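Local coordinates for protein pectinesterase (Sitophilus oryzae, PDB 4PMH) that catalyses the hydrolysis of methyl esters of pectin, releasing methanol and leaving de-esterified galacturonate units in the polymer, and probably helps the weevil digest plant cell walls, at residues P108-P113 against G174-V179; S149-V154 against I166-K171; A180-S185 against T201-S206; G223-V228 against A245-D250. All blocks are in the same frame, centred on the assembly; numbering follows the deposited sequence.

Contact 1. Residues P108-P113 against G174-V179; sequences PAQTTP and GDQQAV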
loop_
_atom_site.group_PDB
_atom_site.type_symbol
_atom_site.label_atom_id
_atom_site.label_comp_id
_atom_site.label_asym_id
_atom_site.label_seq_id
_atom_site.Cartn_x
_atom_site.Cartn_y
_atom_site.Cartn_z
ATOM N N PRO A 108 16.699 0.822 -1.673
ATOM C CA PRO A 108 16.213 -0.156 -0.699
ATOM C C PRO A 108 16.393 0.267 0.765
ATOM O O PRO A 108 17.097 1.235 1.065
ATOM C CB PRO A 108 17.065 -1.400 -1.002
ATOM C CG PRO A 108 18.366 -0.842 -1.510
ATOM C CD PRO A 108 17.967 0.395 -2.305
ATOM N N ALA A 109 15.748 -0.473 1.663
ATOM C CA ALA A 109 15.944 -0.291 3.112
ATOM C C ALA A 109 17.420 -0.427 3.492
ATOM O O ALA A 109 17.866 0.155 4.488
ATOM C CB ALA A 109 15.141 -1.306 3.892
ATOM N N GLN A 110 18.156 -1.199 2.695
ATOM C CA GLN A 110 19.558 -1.510 2.982
ATOM C C GLN A 110 20.499 -0.366 2.602
ATOM O O GLN A 110 21.698 -0.416 2.898
ATOM C CB GLN A 110 19.939 -2.822 2.275
ATOM C CG GLN A 110 19.317 -4.086 2.887
ATOM C CD GLN A 110 17.799 -4.222 2.708
ATOM O OE1 GLN A 110 17.198 -3.721 1.739
ATOM N NE2 GLN A 110 17.174 -4.940 3.636
ATOM N N THR A 111 19.969 0.661 1.934
ATOM C CA THR A 111 20.729 1.855 1.625
ATOM C C THR A 111 21.428 2.423 2.848
ATOM O O THR A 111 20.826 2.586 3.910
ATOM C CB THR A 111 19.800 2.946 1.048
ATOM O OG1 THR A 111 19.183 2.458 -0.143
ATOM C CG2 THR A 111 20.576 4.194 0.717
ATOM N N THR A 112 22.699 2.767 2.712
ATOM C CA THR A 112 23.360 3.399 3.829
ATOM C C THR A 112 22.918 4.849 3.916
ATOM O O THR A 112 22.580 5.451 2.913
ATOM C CB THR A 112 24.898 3.371 3.726
ATOM O OG1 THR A 112 25.318 4.260 2.699
ATOM C CG2 THR A 112 25.402 1.969 3.454
ATOM N N PRO A 113 22.924 5.418 5.130
ATOM C CA PRO A 113 22.623 6.834 5.277
ATOM C C PRO A 113 23.500 7.778 4.475
ATOM O O PRO A 113 22.996 8.792 3.995
ATOM C CB PRO A 113 22.799 7.071 6.772
ATOM C CG PRO A 113 22.363 5.776 7.353
ATOM C CD PRO A 113 22.940 4.739 6.431
ATOM N N GLY A 174 17.496 -10.765 -3.443
ATOM C CA GLY A 174 16.177 -11.269 -3.071
ATOM C C GLY A 174 15.738 -10.874 -1.665
ATOM O O GLY A 174 14.621 -11.149 -1.272
ATOM N N ASP A 175 16.615 -10.249 -0.886
ATOM C CA ASP A 175 16.288 -9.881 0.495
ATOM C C ASP A 175 15.923 -8.399 0.699
ATOM O O ASP A 175 15.581 -8.011 1.817
ATOM C CB ASP A 175 17.460 -10.247 1.439
ATOM C CG ASP A 175 17.493 -11.738 1.826
ATOM O OD1 ASP A 175 16.616 -12.515 1.391
ATOM O OD2 ASP A 175 18.415 -12.132 2.586
ATOM N N GLN A 176 15.987 -7.568 -0.337
ATOM C CA GLN A 176 15.781 -6.119 -0.144
ATOM C C GLN A 176 14.304 -5.679 -0.101
ATOM O O GLN A 176 13.528 -6.073 -0.940
ATOM C CB GLN A 176 16.511 -5.315 -1.224
ATOM C CG GLN A 176 18.040 -5.415 -1.152
ATOM C CD GLN A 176 18.721 -4.432 -2.075
ATOM O OE1 GLN A 176 18.102 -3.907 -3.009
ATOM N NE2 GLN A 176 20.004 -4.161 -1.820
ATOM N N GLN A 177 13.967 -4.826 0.869
ATOM C CA GLN A 177 12.659 -4.168 0.969
ATOM C C GLN A 177 12.827 -2.778 0.385
ATOM O O GLN A 177 13.859 -2.153 0.606
ATOM C CB GLN A 177 12.222 -4.014 2.441
ATOM C CG GLN A 177 12.137 -5.304 3.253
ATOM C CD GLN A 177 13.496 -5.781 3.775
ATOM O OE1 GLN A 177 14.498 -5.072 3.693
ATOM N NE2 GLN A 177 13.526 -6.997 4.316
ATOM N N ALA A 178 11.833 -2.276 -0.343
ATOM C CA ALA A 178 11.951 -0.951 -0.953
ATOM C C ALA A 178 10.571 -0.367 -1.254
ATOM O O ALA A 178 9.884 -0.806 -2.168
ATOM C CB ALA A 178 12.787 -1.022 -2.222
ATOM N N VAL A 179 10.206 0.662 -0.504
ATOM C CA VAL A 179 8.861 1.195 -0.536
ATOM C C VAL A 179 8.737 2.261 -1.619
ATOM O O VAL A 179 9.571 3.141 -1.738
ATOM C CB VAL A 179 8.438 1.793 0.835
ATOM C CG1 VAL A 179 7.042 2.423 0.748
ATOM C CG2 VAL A 179 8.465 0.719 1.910
#
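The ring of P108 lies alongside the side chain of Q176, both pointing the same way, with P108 CB 3.4 Å from Q176 OE1. That oxygen accepts a hydrogen bond from N172; against the proline it makes van der Waals contact with ring carbons. P108 also sets its CA 3.8 Å from A178 CB, a methyl small enough to let the proline backbone come close. At A109 the backbones join: A109 N donates to Q177 O over 2.7 Å, an almost straight bond (169°). A109 CB lies 3.6 Å from Q177 O, and a methyl is small enough for this close backbone pairing. Q110 carries the second bond. Its CG stands anti to the carbonyl carbon and the chain bends at chi2 (69°), which turns the amide back over Q176 and toward Q177. Q110 NE2 lies 2.7 Å from Q177 OE1 and donates in the plane of that carbonyl, while Q110 OE1 rests 3.4 Å from Q176 CB, the Q110 and Q176 amide planes being nearly parallel. An alanine at Q110 would remove this donor and is likely to leave the Q177 amide freer to turn. T111 closes the type I turn begun at P108, its N and OG1 both donating to P108 O. By similarity Q177 binds substrate, and its side chain touches D200, the probable proton donor. The arrangement is thus that of loops leaving a right-handed parallel beta-helix to border the pectinesterase active-site cleft, with Q110 probably serving as a second-shell partner that steadies Q177.

Contact 2. Residues S149-V154 against I166-K171; sequences STVFWV and IENSAK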
loop_
_atom_site.group_PDB
_atom_site.type_symbol
_atom_site.label_atom_id
_atom_site.label_comp_id
_atom_site.label_asym_id
_atom_site.label_seq_id
_atom_site.Cartn_x
_atom_site.Cartn_y
_atom_site.Cartn_z
ATOM N N SER A 149 13.135 3.958 3.166
ATOM C CA SER A 149 13.291 3.590 1.767
ATOM C C SER A 149 12.205 4.233 0.875
ATOM O O SER A 149 12.285 4.134 -0.353
ATOM C CB SER A 149 13.284 2.074 1.607
ATOM O OG SER A 149 11.960 1.548 1.658
ATOM N N THR A 150 11.215 4.889 1.494
ATOM C CA THR A 150 10.010 5.330 0.783
ATOM C C THR A 150 10.308 6.426 -0.208
ATOM O O THR A 150 10.925 7.428 0.152
ATOM C CB THR A 150 8.913 5.826 1.748
ATOM O OG1 THR A 150 8.492 4.760 2.606
ATOM C CG2 THR A 150 7.697 6.331 0.969
ATOM N N VAL A 151 9.854 6.245 -1.444
ATOM C CA VAL A 151 10.020 7.268 -2.494
ATOM C C VAL A 151 9.020 8.438 -2.351
ATOM O O VAL A 151 9.416 9.600 -2.391
ATOM C CB VAL A 151 9.977 6.631 -3.906
ATOM C CG1 VAL A 151 9.933 7.681 -5.004
ATOM C CG2 VAL A 151 11.161 5.693 -4.082
ATOM N N PHE A 152 7.749 8.121 -2.133
ATOM C CA PHE A 152 6.688 9.112 -1.912
ATOM C C PHE A 152 6.050 8.833 -0.531
ATOM O O PHE A 152 5.390 7.810 -0.333
ATOM C CB PHE A 152 5.672 8.954 -3.041
ATOM C CG PHE A 152 4.817 10.162 -3.324
ATOM C CD1 PHE A 152 3.906 10.638 -2.385
ATOM C CD2 PHE A 152 4.829 10.742 -4.590
ATOM C CE1 PHE A 152 3.086 11.724 -2.682
ATOM C CE2 PHE A 152 4.003 11.812 -4.900
ATOM C CZ PHE A 152 3.121 12.301 -3.938
ATOM N N TRP A 153 6.245 9.755 0.419
ATOM C CA TRP A 153 5.947 9.532 1.831
ATOM C C TRP A 153 4.899 10.553 2.303
ATOM O O TRP A 153 5.179 11.738 2.373
ATOM C CB TRP A 153 7.232 9.687 2.645
ATOM C CG TRP A 153 7.172 9.180 4.069
ATOM C CD1 TRP A 153 6.057 8.943 4.832
ATOM C CD2 TRP A 153 8.295 8.894 4.907
ATOM N NE1 TRP A 153 6.420 8.505 6.083
ATOM C CE2 TRP A 153 7.791 8.472 6.154
ATOM C CE3 TRP A 153 9.682 8.932 4.713
ATOM C CZ2 TRP A 153 8.621 8.082 7.196
ATOM C CZ3 TRP A 153 10.511 8.561 5.756
ATOM C CH2 TRP A 153 9.981 8.132 6.982
ATOM N N VAL A 154 3.693 10.082 2.606
ATOM C CA VAL A 154 2.578 10.967 2.944
ATOM C C VAL A 154 2.280 10.853 4.434
ATOM O O VAL A 154 1.826 9.805 4.890
ATOM C CB VAL A 154 1.309 10.595 2.160
ATOM C CG1 VAL A 154 0.170 11.555 2.488
ATOM C CG2 VAL A 154 1.582 10.576 0.672
ATOM N N ILE A 166 4.757 5.938 -9.297
ATOM C CA ILE A 166 5.762 5.981 -8.259
ATOM C C ILE A 166 6.453 4.637 -8.226
ATOM O O ILE A 166 5.797 3.601 -8.148
ATOM C CB ILE A 166 5.165 6.259 -6.847
ATOM C CG1 ILE A 166 4.286 7.522 -6.842
ATOM C CG2 ILE A 166 6.273 6.412 -5.829
ATOM C CD1 ILE A 166 3.363 7.640 -5.649
ATOM N N GLU A 167 7.777 4.658 -8.245
ATOM C CA GLU A 167 8.540 3.437 -8.319
ATOM C C GLU A 167 9.724 3.451 -7.382
ATOM O O GLU A 167 10.465 4.425 -7.321
ATOM C CB GLU A 167 9.060 3.234 -9.754
ATOM C CG GLU A 167 10.053 2.089 -9.877
ATOM C CD GLU A 167 10.422 1.831 -11.312
ATOM O OE1 GLU A 167 10.816 2.802 -11.987
ATOM O OE2 GLU A 167 10.291 0.668 -11.752
ATOM N N ASN A 168 9.917 2.340 -6.681
ATOM C CA ASN A 168 11.209 2.054 -6.065
ATOM C C ASN A 168 11.749 0.781 -6.734
ATOM O O ASN A 168 11.233 -0.320 -6.545
ATOM C CB ASN A 168 11.075 1.927 -4.550
ATOM C CG ASN A 168 12.420 1.956 -3.833
ATOM O OD1 ASN A 168 13.458 1.576 -4.398
ATOM N ND2 ASN A 168 12.408 2.423 -2.585
ATOM N N SER A 169 12.784 0.960 -7.540
ATOM C CA SER A 169 13.196 -0.038 -8.520
ATOM C C SER A 169 14.202 -1.028 -7.945
ATOM O O SER A 169 14.719 -1.862 -8.667
ATOM C CB SER A 169 13.775 0.636 -9.764
ATOM O OG SER A 169 14.936 1.411 -9.478
ATOM N N ALA A 170 14.460 -0.956 -6.651
ATOM C CA ALA A 170 15.420 -1.867 -6.023
ATOM C C ALA A 170 14.990 -3.325 -6.168
ATOM O O ALA A 170 13.917 -3.716 -5.693
ATOM C CB ALA A 170 15.609 -1.532 -4.558
ATOM N N LYS A 171 15.840 -4.096 -6.838
ATOM C CA LYS A 171 15.714 -5.544 -6.949
ATOM C C LYS A 171 17.129 -6.196 -6.888
ATOM O O LYS A 171 17.389 -7.220 -7.514
ATOM C CB LYS A 171 14.982 -5.912 -8.249
ATOM C CG LYS A 171 15.505 -5.196 -9.490
ATOM C CD LYS A 171 14.747 -5.589 -10.755
ATOM C CE LYS A 171 15.441 -6.704 -11.529
ATOM N NZ LYS A 171 14.831 -6.909 -12.879
#
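F152 and I166 meet at about a right angle, the delta methyl of the isoleucine reaching the ring obliquely with I166 CD1 3.6 Å from F152 CD2. The other branch of I166 is used as well: its CG2 lies 3.8 Å from F152 CB and 4.0 Å from V151 CG1. A beta-branched residue suits this place because its two arms serve two neighbours at once. V151 and I166 run past each other in opposite directions, whereas V151 and N168 are set at a slant. The valine divides its methyls accordingly. With CG1 anti to the backbone N (chi1 171°), CG1 goes to the isoleucine, and CG2 goes to the next two residues, 3.5 Å from E167 O and 3.8 Å from N168 CB. N168 holds its CG anti to its own N (chi1 -167°), which brings the amide beside S149. There N168 ND2 comes within 2.8 Å of S149 O at an angle too poor for a hydrogen bond; ND2 donates instead to M107 O and V179 O. Strand 101-105 adds I103 and L105 against V151, and L181 of strand 181-183 touches both F152 and I166. The contact thus joins two different sheets of the beta-helix through its interior. Its chemistry is mainly apolar contact between side chains, and the one buried amide at its edge finds its hydrogen-bond acceptors in neighbouring loops.

Contact 3. Residues A180-S185 against T201-S206; sequences ALQTNS and TLYAGS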
loop_
_atom_site.group_PDB
_atom_site.type_symbol
_atom_site.label_atom_id
_atom_site.label_comp_id
_atom_site.label_asym_id
_atom_site.label_seq_id
_atom_site.Cartn_x
_atom_site.Cartn_y
_atom_site.Cartn_z
ATOM N N ALA A 180 7.666 2.170 -2.388
ATOM C CA ALA A 180 7.353 3.178 -3.392
ATOM C C ALA A 180 6.492 4.248 -2.771
ATOM O O ALA A 180 6.906 5.400 -2.702
ATOM C CB ALA A 180 6.670 2.569 -4.611
ATOM N N LEU A 181 5.296 3.869 -2.321
ATOM C CA LEU A 181 4.398 4.775 -1.616
ATOM C C LEU A 181 4.184 4.309 -0.173
ATOM O O LEU A 181 3.983 3.101 0.094
ATOM C CB LEU A 181 3.055 4.862 -2.350
ATOM C CG LEU A 181 1.934 5.689 -1.748
ATOM C CD1 LEU A 181 2.357 7.152 -1.701
ATOM C CD2 LEU A 181 0.605 5.570 -2.493
ATOM N N GLN A 182 4.233 5.270 0.752
ATOM C CA GLN A 182 3.867 5.044 2.149
ATOM C C GLN A 182 2.849 6.074 2.602
ATOM O O GLN A 182 3.114 7.276 2.506
ATOM C CB GLN A 182 5.072 5.148 3.085
ATOM C CG GLN A 182 4.662 4.977 4.544
ATOM C CD GLN A 182 5.777 5.171 5.545
ATOM O OE1 GLN A 182 5.520 5.296 6.751
ATOM N NE2 GLN A 182 7.017 5.170 5.068
ATOM N N THR A 183 1.721 5.606 3.140
ATOM C CA THR A 183 0.698 6.513 3.699
ATOM C C THR A 183 0.634 6.326 5.230
ATOM O O THR A 183 0.591 5.194 5.731
ATOM C CB THR A 183 -0.712 6.315 3.055
ATOM O OG1 THR A 183 -1.315 5.123 3.542
ATOM C CG2 THR A 183 -0.650 6.259 1.532
ATOM N N ASN A 184 0.638 7.449 5.948
ATOM C CA ASN A 184 0.655 7.481 7.418
ATOM C C ASN A 184 -0.546 8.206 8.024
ATOM O O ASN A 184 -0.660 8.287 9.250
ATOM C CB ASN A 184 1.938 8.177 7.853
ATOM C CG ASN A 184 2.171 8.140 9.345
ATOM O OD1 ASN A 184 2.120 9.175 10.005
ATOM N ND2 ASN A 184 2.497 6.971 9.880
ATOM N N SER A 185 -1.445 8.706 7.185
ATOM C CA SER A 185 -2.528 9.565 7.635
ATOM C C SER A 185 -3.872 9.169 7.072
ATOM O O SER A 185 -3.971 8.299 6.224
ATOM C CB SER A 185 -2.260 10.998 7.191
ATOM O OG SER A 185 -1.150 11.513 7.871
ATOM N N THR A 201 6.362 -2.774 -1.915
ATOM C CA THR A 201 5.966 -1.671 -2.796
ATOM C C THR A 201 5.084 -0.612 -2.128
ATOM O O THR A 201 5.416 0.578 -2.155
ATOM C CB THR A 201 5.284 -2.204 -4.065
ATOM O OG1 THR A 201 6.136 -3.172 -4.689
ATOM C CG2 THR A 201 4.920 -1.077 -5.024
ATOM N N LEU A 202 3.961 -1.016 -1.561
ATOM C CA LEU A 202 2.989 -0.066 -1.024
ATOM C C LEU A 202 2.824 -0.304 0.466
ATOM O O LEU A 202 2.366 -1.365 0.881
ATOM C CB LEU A 202 1.629 -0.169 -1.732
ATOM C CG LEU A 202 0.454 0.524 -1.043
ATOM C CD1 LEU A 202 0.766 1.984 -0.775
ATOM C CD2 LEU A 202 -0.831 0.411 -1.865
ATOM N N TYR A 203 3.232 0.682 1.261
ATOM C CA TYR A 203 3.061 0.673 2.705
ATOM C C TYR A 203 1.750 1.408 2.975
ATOM O O TYR A 203 1.733 2.615 3.173
ATOM C CB TYR A 203 4.235 1.380 3.384
ATOM C CG TYR A 203 4.427 1.142 4.884
ATOM C CD1 TYR A 203 3.484 0.476 5.654
ATOM C CD2 TYR A 203 5.573 1.624 5.537
ATOM C CE1 TYR A 203 3.683 0.272 7.016
ATOM C CE2 TYR A 203 5.766 1.433 6.903
ATOM C CZ TYR A 203 4.820 0.758 7.630
ATOM O OH TYR A 203 4.993 0.554 8.977
ATOM N N ALA A 204 0.652 0.660 2.993
ATOM C CA ALA A 204 -0.686 1.263 3.069
ATOM C C ALA A 204 -1.157 1.351 4.525
ATOM O O ALA A 204 -1.757 0.407 5.071
ATOM C CB ALA A 204 -1.668 0.455 2.239
ATOM N N GLY A 205 -0.903 2.495 5.155
ATOM C CA GLY A 205 -1.308 2.713 6.553
ATOM C C GLY A 205 -0.181 2.317 7.474
ATOM O O GLY A 205 -0.074 1.178 7.908
ATOM N N SER A 206 0.702 3.268 7.714
ATOM C CA SER A 206 1.895 3.057 8.508
ATOM C C SER A 206 1.730 3.673 9.909
ATOM O O SER A 206 2.608 3.525 10.739
ATOM C CB SER A 206 3.106 3.690 7.798
ATOM O OG SER A 206 2.943 5.113 7.567
#
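Successive coils of the right-handed parallel beta-helix stack here, strand 181-183 pairing with strand 202-204; the axes of these short segments approach to 4.8 Å and lie 7° from parallel. A180 N and L181 N both donate to T201 O, Y203 N bonds to L181 O at 2.8 Å, and T183 N answers to Y203 O at 3.0 Å. Side chains pair up on each face of the sheet. L181 and L202 lie side by side with L181 CD2 4.0 Å from L202 CD1, branched apolar groups suited to the interior. On the other face Q182 and Y203 also run alongside each other: Q182 CD approaches the ring obliquely, 3.6 Å from Y203 CD2, with amide and ring planes 31° apart. Q182 is fully extended (chi1 177°), which carries its amide out along the tyrosine to S206. There Q182 OE1 is 2.7 Å from S206 OG; that hydroxyl also lies near T183 O and accepts from N184 ND2 at 3.0 Å. Q182 NE2 bonds to T150 OG1. S206 CB meanwhile sits over one face of the tyrosine ring. A leucine in place of Q182 would probably cost S206 OG its contact with OE1 and T150 OG1 its bond to NE2. G205 adopts a positive phi at which a CB would jam against the preceding carbonyl oxygen, so glycine suits the bend leading to S206. Around the pair, strand 152-154 continues the sheet beside strand 181-183, Y216 of strand 213-217 packs on L181 and L202, and Y203 stacks on F229 and touches W292, a substrate-binding residue by similarity.

Contact 4. Residues G223-V228 against A245-D250; sequences GDIDFV and ADRRSD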
loop_
_atom_site.group_PDB
_atom_site.type_symbol
_atom_site.label_atom_id
_atom_site.label_comp_id
_atom_site.label_asym_id
_atom_site.label_seq_id
_atom_site.Cartn_x
_atom_site.Cartn_y
_atom_site.Cartn_z
ATOM N N GLY A 223 4.507 -5.947 -7.601
ATOM C CA GLY A 223 5.536 -6.379 -6.683
ATOM C C GLY A 223 5.614 -7.887 -6.697
ATOM O O GLY A 223 5.055 -8.541 -7.575
ATOM N N ASP A 224 6.304 -8.440 -5.721
ATOM C CA ASP A 224 6.379 -9.871 -5.584
ATOM C C ASP A 224 6.186 -10.359 -4.160
ATOM O O ASP A 224 5.572 -11.386 -3.991
ATOM C CB ASP A 224 7.665 -10.438 -6.195
ATOM C CG ASP A 224 8.937 -9.740 -5.716
ATOM O OD1 ASP A 224 8.984 -9.153 -4.603
ATOM O OD2 ASP A 224 9.927 -9.802 -6.489
ATOM N N ILE A 225 6.673 -9.627 -3.152
ATOM C CA ILE A 225 6.575 -10.047 -1.752
ATOM C C ILE A 225 6.062 -8.926 -0.838
ATOM O O ILE A 225 6.660 -7.831 -0.749
ATOM C CB ILE A 225 7.948 -10.528 -1.223
ATOM C CG1 ILE A 225 8.370 -11.826 -1.927
ATOM C CG2 ILE A 225 7.941 -10.710 0.302
ATOM C CD1 ILE A 225 7.881 -13.090 -1.259
ATOM N N ASP A 226 4.964 -9.216 -0.132
ATOM C CA ASP A 226 4.345 -8.250 0.793
ATOM C C ASP A 226 4.209 -6.888 0.131
ATOM O O ASP A 226 4.490 -5.865 0.747
ATOM C CB ASP A 226 5.156 -8.115 2.106
ATOM C CG ASP A 226 5.386 -9.438 2.817
ATOM O OD1 ASP A 226 4.707 -10.460 2.532
ATOM O OD2 ASP A 226 6.274 -9.464 3.706
ATOM N N PHE A 227 3.810 -6.856 -1.135
ATOM C CA PHE A 227 3.835 -5.573 -1.862
ATOM C C PHE A 227 2.660 -4.648 -1.600
ATOM O O PHE A 227 2.618 -3.499 -2.096
ATOM C CB PHE A 227 4.184 -5.746 -3.355
ATOM C CG PHE A 227 3.145 -6.414 -4.213
ATOM C CD1 PHE A 227 3.202 -7.789 -4.471
ATOM C CD2 PHE A 227 2.177 -5.654 -4.870
ATOM C CE1 PHE A 227 2.284 -8.384 -5.335
ATOM C CE2 PHE A 227 1.270 -6.248 -5.714
ATOM C CZ PHE A 227 1.335 -7.611 -5.971
ATOM N N VAL A 228 1.722 -5.113 -0.781
ATOM C CA VAL A 228 0.723 -4.232 -0.172
ATOM C C VAL A 228 0.670 -4.652 1.288
ATOM O O VAL A 228 0.147 -5.732 1.609
ATOM C CB VAL A 228 -0.683 -4.345 -0.812
ATOM C CG1 VAL A 228 -1.678 -3.410 -0.119
ATOM C CG2 VAL A 228 -0.616 -4.043 -2.297
ATOM N N ALA A 245 7.511 -11.531 -11.968
ATOM C CA ALA A 245 8.360 -12.717 -11.961
ATOM C C ALA A 245 9.830 -12.386 -12.271
ATOM O O ALA A 245 10.691 -13.276 -12.227
ATOM C CB ALA A 245 7.815 -13.731 -12.962
ATOM N N ASP A 246 10.124 -11.112 -12.533
ATOM C CA ASP A 246 11.443 -10.695 -13.039
ATOM C C ASP A 246 12.523 -10.619 -11.974
ATOM O O ASP A 246 13.712 -10.607 -12.294
ATOM C CB ASP A 246 11.363 -9.324 -13.710
ATOM C CG ASP A 246 11.300 -8.196 -12.703
ATOM O OD1 ASP A 246 10.640 -8.384 -11.658
ATOM O OD2 ASP A 246 11.923 -7.138 -12.933
ATOM N N ARG A 247 12.131 -10.478 -10.716
ATOM C CA ARG A 247 13.111 -10.556 -9.653
ATOM C C ARG A 247 13.159 -11.974 -9.143
ATOM O O ARG A 247 14.206 -12.464 -8.754
ATOM C CB ARG A 247 12.776 -9.596 -8.517
ATOM C CG ARG A 247 13.872 -9.492 -7.466
ATOM C CD ARG A 247 13.533 -8.460 -6.408
ATOM N NE ARG A 247 12.481 -8.941 -5.520
ATOM C CZ ARG A 247 12.567 -9.037 -4.196
ATOM N NH1 ARG A 247 13.671 -8.677 -3.528
ATOM N NH2 ARG A 247 11.525 -9.499 -3.525
ATOM N N ARG A 248 12.021 -12.645 -9.126
ATOM C CA ARG A 248 11.961 -13.948 -8.488
ATOM C C ARG A 248 10.731 -14.713 -8.908
ATOM O O ARG A 248 9.694 -14.121 -9.216
ATOM C CB ARG A 248 11.996 -13.772 -6.978
ATOM C CG ARG A 248 11.505 -12.404 -6.519
ATOM C CD ARG A 248 10.881 -12.470 -5.152
ATOM N NE ARG A 248 9.792 -13.430 -5.159
ATOM C CZ ARG A 248 9.452 -14.202 -4.135
ATOM N NH1 ARG A 248 10.106 -14.155 -2.973
ATOM N NH2 ARG A 248 8.449 -15.040 -4.281
ATOM N N SER A 249 10.866 -16.033 -8.902
ATOM C CA SER A 249 9.882 -16.920 -9.506
ATOM C C SER A 249 9.754 -18.223 -8.725
ATOM O O SER A 249 9.534 -19.289 -9.309
ATOM C CB SER A 249 10.308 -17.211 -10.944
ATOM O OG SER A 249 11.600 -17.781 -10.956
ATOM N N ASP A 250 9.906 -18.134 -7.406
ATOM C CA ASP A 250 9.720 -19.284 -6.549
ATOM C C ASP A 250 8.425 -19.150 -5.748
ATOM O O ASP A 250 7.579 -20.025 -5.862
ATOM C CB ASP A 250 10.948 -19.545 -5.647
ATOM C CG ASP A 250 11.127 -18.499 -4.543
ATOM O OD1 ASP A 250 10.731 -17.333 -4.769
ATOM O OD2 ASP A 250 11.660 -18.846 -3.452
HETATM O O HOH W 1 9.577 -10.959 -9.392
#
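R247 grips the carboxylate of D224 side-on with two nitrogens, one to each oxygen. R247 NE donates to D224 OD2 at 2.9 Å, nearly straight at 172°; D224 OD2 lies in the guanidinium plane and receives the bond on its syn lone pair. The second bond, from R247 NH2 to D224 OD1 at 2.8 Å, is more bent, and this nitrogen stands 33° out of the carboxylate plane. Arginine suits the place because its NE and NH edge matches the spacing of two carboxylate oxygens. R248 passes D224 on a slant, and R248 NE forms a longer salt bridge to D224 OD2 at 3.9 Å. Its guanidinium is covered on one face by I225; D250 OD1 lies over the opposite face, a charge-only and less certain pairing. The bend of R247 at chi3 (73°) brings the edge of its guanidinium round to the acid. A water accepts from R247 N at 2.9 Å and lies 3.1 Å from D224 OD2, so it may bridge the loop backbone and that oxygen. Farther out, H198 packs against both D224 and R247, and W280 of helix 278-283 touches R248. D226, two residues after D224, is the nucleophile by similarity and forms a salt bridge with R290. Opposite charges thus gather beside the active site, and R247, with R248 farther off, would probably help stabilise the negative charge of D224, a buried residue.

Along the chain contact 2 falls between the two segments of contact 1, with contacts 3 and 4 following; contacts 1 and 4 bring loops to the active site, while 2 and 3 lie within the coils. Contacts 1 and 2, centres about 10 Å apart, meet at V179, whose N is 2.9 Å from S149 OG and whose O is 3.0 Å from N168 ND2. Contact 2 passes its sheet on to contact 3, where V154 N lies 2.9 Å from Q182 O. Contact 3 reaches contact 4 through L202 N, 2.9 Å from F227 O. K171 NZ and D246 OD2 form a salt bridge between contacts 2 and 4. By similarity, Q177 and D226 bring substrate binding and nucleophile to one site.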